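Putative xanthine dehydrogenase YAGS fad-binding subunit (Escherichia coli, PDB 5G5G) forms the molybdenum-cofactor subunit of a periplasmic aldehyde oxidase, binds pterin cytosine dinucleotide and the molybdenum centre, and probably oxidises aldehydes. Local coordinates at residues N47-Y52 / L114-T119; V54-A59 / A132-N137. One frame throughout, in Å; residues are numbered along the deposited sequence.

Contact 1 of 2, residues N47-Y52 / L114-T119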
# COMPACT_ATOMS: atom_id res chain seq x y z
N ASN C 47 -5.94 28.95 11.13
CA ASN C 47 -6.03 28.53 12.53
C ASN C 47 -6.89 27.31 12.78
O ASN C 47 -7.51 27.18 13.84
CB ASN C 47 -6.55 29.70 13.36
CG ASN C 47 -5.70 30.96 13.14
OD1 ASN C 47 -6.22 32.09 12.89
ND2 ASN C 47 -4.37 30.79 13.22
N ALA C 48 -6.94 26.43 11.79
CA ALA C 48 -7.70 25.19 11.94
C ALA C 48 -7.21 24.40 13.15
O ALA C 48 -5.99 24.30 13.41
CB ALA C 48 -7.62 24.35 10.69
N ALA C 49 -8.17 23.90 13.91
CA ALA C 49 -7.86 22.98 15.02
C ALA C 49 -7.73 21.54 14.49
O ALA C 49 -8.04 21.26 13.32
CB ALA C 49 -8.90 23.12 16.14
N TYR C 50 -7.21 20.68 15.34
CA TYR C 50 -6.88 19.31 15.01
C TYR C 50 -7.79 18.36 15.74
O TYR C 50 -7.92 18.42 16.95
CB TYR C 50 -5.44 19.04 15.39
CG TYR C 50 -4.44 19.84 14.62
CD1 TYR C 50 -4.13 21.13 14.96
CD2 TYR C 50 -3.81 19.29 13.51
CE1 TYR C 50 -3.20 21.86 14.25
CE2 TYR C 50 -2.87 20.02 12.78
CZ TYR C 50 -2.58 21.31 13.15
OH TYR C 50 -1.63 22.04 12.41
N GLY C 51 -8.41 17.44 15.01
CA GLY C 51 -9.19 16.40 15.66
C GLY C 51 -8.53 15.05 15.60
O GLY C 51 -8.09 14.65 14.53
N TYR C 52 -8.52 14.31 16.70
CA TYR C 52 -7.88 13.04 16.76
C TYR C 52 -8.93 12.00 17.17
O TYR C 52 -9.58 12.12 18.22
CB TYR C 52 -6.66 13.07 17.68
CG TYR C 52 -5.70 11.94 17.43
CD1 TYR C 52 -5.92 10.66 17.98
CD2 TYR C 52 -4.57 12.13 16.67
CE1 TYR C 52 -5.03 9.62 17.76
CE2 TYR C 52 -3.67 11.11 16.43
CZ TYR C 52 -3.90 9.86 16.98
OH TYR C 52 -3.01 8.85 16.74
N LEU C 114 -13.99 12.05 19.14
CA LEU C 114 -12.96 12.88 18.49
C LEU C 114 -12.53 13.96 19.46
O LEU C 114 -13.37 14.71 19.93
CB LEU C 114 -13.48 13.54 17.20
CG LEU C 114 -12.42 14.37 16.44
CD1 LEU C 114 -11.70 13.48 15.45
CD2 LEU C 114 -13.05 15.58 15.77
N VAL C 115 -11.24 14.01 19.78
CA VAL C 115 -10.76 15.12 20.61
C VAL C 115 -10.23 16.21 19.69
O VAL C 115 -9.42 15.90 18.81
CB VAL C 115 -9.62 14.67 21.54
CG1 VAL C 115 -9.11 15.83 22.37
CG2 VAL C 115 -10.06 13.55 22.46
N VAL C 116 -10.66 17.46 19.90
CA VAL C 116 -10.27 18.60 19.11
C VAL C 116 -9.35 19.44 19.98
O VAL C 116 -9.70 19.74 21.13
CB VAL C 116 -11.52 19.46 18.78
CG1 VAL C 116 -11.15 20.65 17.93
CG2 VAL C 116 -12.52 18.59 18.06
N ALA C 117 -8.16 19.74 19.48
CA ALA C 117 -7.19 20.55 20.22
C ALA C 117 -6.44 21.54 19.32
O ALA C 117 -6.55 21.51 18.11
CB ALA C 117 -6.21 19.63 20.92
N GLU C 118 -5.65 22.40 19.95
CA GLU C 118 -4.96 23.50 19.28
C GLU C 118 -3.84 23.00 18.37
O GLU C 118 -3.55 23.63 17.35
CB GLU C 118 -4.40 24.43 20.34
CG GLU C 118 -5.48 25.22 21.04
CD GLU C 118 -6.03 26.36 20.21
OE1 GLU C 118 -5.53 26.62 19.08
OE2 GLU C 118 -6.96 27.02 20.69
N THR C 119 -3.25 21.86 18.73
CA THR C 119 -2.18 21.26 17.96
C THR C 119 -2.41 19.78 17.79
O THR C 119 -3.09 19.13 18.61
CB THR C 119 -0.79 21.49 18.58
OG1 THR C 119 -0.72 20.81 19.83
CG2 THR C 119 -0.52 22.95 18.78
O HOH W 1 -4.73 25.40 15.72

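Contact 2 of 2, residues V54-A59 / A132-N137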
# COMPACT_ATOMS: atom_id res chain seq x y z
N VAL C 54 -10.82 8.56 18.34
CA VAL C 54 -10.76 7.43 19.28
C VAL C 54 -11.61 6.31 18.71
O VAL C 54 -12.81 6.50 18.44
CB VAL C 54 -11.27 7.81 20.67
CG1 VAL C 54 -11.19 6.65 21.65
CG2 VAL C 54 -10.48 9.02 21.19
N GLY C 55 -11.00 5.15 18.54
CA GLY C 55 -11.68 3.98 17.97
C GLY C 55 -11.99 2.92 19.00
O GLY C 55 -11.36 2.87 20.06
N SER C 56 -13.02 2.12 18.73
CA SER C 56 -13.43 1.08 19.65
C SER C 56 -12.28 0.11 19.96
O SER C 56 -11.59 -0.40 19.04
CB SER C 56 -14.57 0.25 19.08
OG SER C 56 -14.89 -0.77 20.02
N ALA C 57 -12.14 -0.20 21.23
CA ALA C 57 -11.15 -1.18 21.69
C ALA C 57 -11.66 -2.63 21.58
O ALA C 57 -10.87 -3.56 21.76
CB ALA C 57 -10.71 -0.87 23.12
N ILE C 58 -12.95 -2.81 21.31
CA ILE C 58 -13.50 -4.12 21.14
C ILE C 58 -14.16 -4.27 19.79
O ILE C 58 -14.61 -3.28 19.15
CB ILE C 58 -14.52 -4.49 22.23
CG1 ILE C 58 -15.80 -3.70 22.12
CG2 ILE C 58 -13.92 -4.34 23.61
CD1 ILE C 58 -16.87 -4.15 23.05
N ALA C 59 -14.29 -5.54 19.37
CA ALA C 59 -14.97 -5.83 18.11
C ALA C 59 -16.45 -5.56 18.19
O ALA C 59 -17.04 -5.07 17.22
CB ALA C 59 -14.77 -7.29 17.72
N ALA C 132 -13.19 4.84 27.81
CA ALA C 132 -14.27 4.02 27.25
C ALA C 132 -14.36 2.71 28.01
O ALA C 132 -13.34 2.05 28.18
CB ALA C 132 -14.03 3.74 25.80
N HIS C 133 -15.53 2.35 28.49
CA HIS C 133 -15.71 1.02 29.07
C HIS C 133 -16.83 0.30 28.34
O HIS C 133 -17.85 0.90 27.91
CB HIS C 133 -15.93 1.05 30.59
CG HIS C 133 -14.80 1.67 31.37
ND1 HIS C 133 -15.02 2.51 32.44
CD2 HIS C 133 -13.45 1.58 31.23
CE1 HIS C 133 -13.86 2.91 32.92
NE2 HIS C 133 -12.89 2.37 32.21
N TYR C 134 -16.63 -1.01 28.22
CA TYR C 134 -17.40 -1.90 27.37
C TYR C 134 -17.89 -3.20 28.04
O TYR C 134 -17.28 -3.69 29.00
CB TYR C 134 -16.54 -2.37 26.20
CG TYR C 134 -15.76 -1.32 25.45
CD1 TYR C 134 -14.51 -0.90 25.90
CD2 TYR C 134 -16.24 -0.83 24.24
CE1 TYR C 134 -13.76 0.04 25.19
CE2 TYR C 134 -15.51 0.09 23.52
CZ TYR C 134 -14.27 0.50 23.98
OH TYR C 134 -13.53 1.39 23.25
N ARG C 135 -18.97 -3.72 27.46
CA ARG C 135 -19.49 -5.07 27.68
C ARG C 135 -19.40 -5.78 26.32
O ARG C 135 -20.14 -5.46 25.40
CB ARG C 135 -20.95 -4.97 28.12
CG ARG C 135 -21.64 -6.30 28.44
CD ARG C 135 -21.22 -6.85 29.79
NE ARG C 135 -21.66 -8.26 29.95
CZ ARG C 135 -22.26 -8.77 31.04
NH1 ARG C 135 -22.50 -8.05 32.14
NH2 ARG C 135 -22.61 -10.06 31.04
N ARG C 136 -18.48 -6.74 26.20
CA ARG C 136 -18.39 -7.50 24.96
C ARG C 136 -19.61 -8.35 24.74
O ARG C 136 -20.24 -8.84 25.71
CB ARG C 136 -17.21 -8.45 25.00
CG ARG C 136 -15.86 -7.82 25.07
CD ARG C 136 -14.83 -8.95 24.99
NE ARG C 136 -13.48 -8.38 25.01
CZ ARG C 136 -12.80 -7.95 23.96
NH1 ARG C 136 -13.32 -8.00 22.73
NH2 ARG C 136 -11.57 -7.47 24.15
N ASN C 137 -19.99 -8.53 23.48
CA ASN C 137 -21.01 -9.50 23.11
C ASN C 137 -20.34 -10.51 22.19
O ASN C 137 -19.25 -10.24 21.66
CB ASN C 137 -22.21 -8.84 22.42
CG ASN C 137 -22.99 -7.93 23.37
OD1 ASN C 137 -22.66 -7.78 24.56
ND2 ASN C 137 -24.02 -7.30 22.83
O HOH W 2 -9.82 -6.40 21.72
O HOH W 3 -12.04 -7.35 20.42

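Contact 1 of 2, residues N47-Y52 / L114-T119
Tyr-50 and Ala-117 pair their backbones in both directions, and Tyr-52 and Val-115 repeat the pattern two residues on, which makes strands 49-52 and 114-117 antiparallel neighbours. Tyr-50 N gives a nearly straight bond to Ala-117 O (3.0 Å, 175° at the hydrogen), and Tyr-52 N reaches Val-115 O at 2.8 Å. Between these pairs lies the non-hydrogen-bonded pair Gly-51 and Val-116, whose CA atoms come within 4.2 Å. Two CA-H...O contacts accompany this close approach: Val-116 CA lies 3.2 Å from Tyr-50 O, and Gly-51 CA lies 3.2 Å from Val-115 O.

On the face of Val-116, its CG1 meets Ala-49 CB at 3.8 Å. Beside it Leu-114 lies over the bare Gly-51, with Leu-114 CD1 3.5 Å from Gly-51 C. On the other face, with CG anti to its carbonyl carbon (chi1 -65°), the Tyr-50 ring lies against the turn after the strand, its CD1 edge 3.5 Å from Glu-118 O. Cut back to an alanine, this position would probably leave the backbone of Glu-118 and Thr-119 uncovered and an acidic side chain of another protein's chain without the hydroxyl it bonds. A water bridges Ala-48 O and Glu-118 O beyond the last strand pair. Since main-chain atoms supply the direct polar bonds, the join fixes strand register largely independently of side-chain chemistry.

Contact 2 of 2, residues V54-A59 / A132-N137
Ile-58 turns CG1 into the crowded position between its own N and carbonyl carbon (chi1 69°), which carries CG1 and CD1 along the CD2 side of the Tyr-134 ring, while Tyr-134, with CG anti to its carbonyl carbon (chi1 -48°), extends its ring along the loop that holds the isoleucine. The two side chains run antiparallel, alongside one another: Ile-58 CD1 rests 3.6 Å from Tyr-134 CD2 near the root of the ring, and Ile-58 CG2 makes a CH-pi contact over the face, 4.2 Å from the ring centroid and displaced toward its rim.

At the far end of the ring, Ala-57 N donates to Tyr-134 OH in a nearly straight hydrogen bond (2.9 Å, 167° at the hydrogen), and Ala-57 CB lies 3.8 Å from Tyr-134 CE1. The hydroxyl therefore satisfies a loop amide. The contact belongs to the family's alpha/beta hammerhead domain: the loop 56-59 leaves the end of strand 49-55, and Tyr-134 sits on 131-136, an outer strand of the separate antiparallel sheet completed by 61-67 and 104-105. Ile-112 and Leu-63 also pack on the tyrosine.

Arg-136 comes in on the other flank of Ile-58. Its chain is extended from CG to NE, and the guanidinium lies with one face on the isoleucine, CG2 sitting over its centre. Two waters lie in the guanidinium plane, at its edge: one, 2.7 Å from Arg-136 NH1, also accepts from Ala-59 N, and the other links Arg-136 NH2 with Ala-57 O. Inside the loop, Ser-56 OG donates to a lone pair of Ile-58 O at 2.7 Å, tying the turn across Ala-57.

In the fold
From the N terminus, the chain runs through 47-52 and straight on into 54-59, so strand 49-55 serves both contacts, whose centres lie about 23 Å apart. It then passes through strand 61-67 and strand 77-82 before returning along 111-117, where contact 1 closes a loop of 61 residues inside the seven-stranded mixed sheet. Helix 120-127 follows, and strand 131-136 closes the second loop, of 72 residues, at contact 2. The segments alternate, so the two loops cross rather than nest. Contact 1 joins neighbouring strands of one sheet; contact 2 fastens the loop leaving that sheet to the edge of the three-stranded one, both within the hammerhead domain.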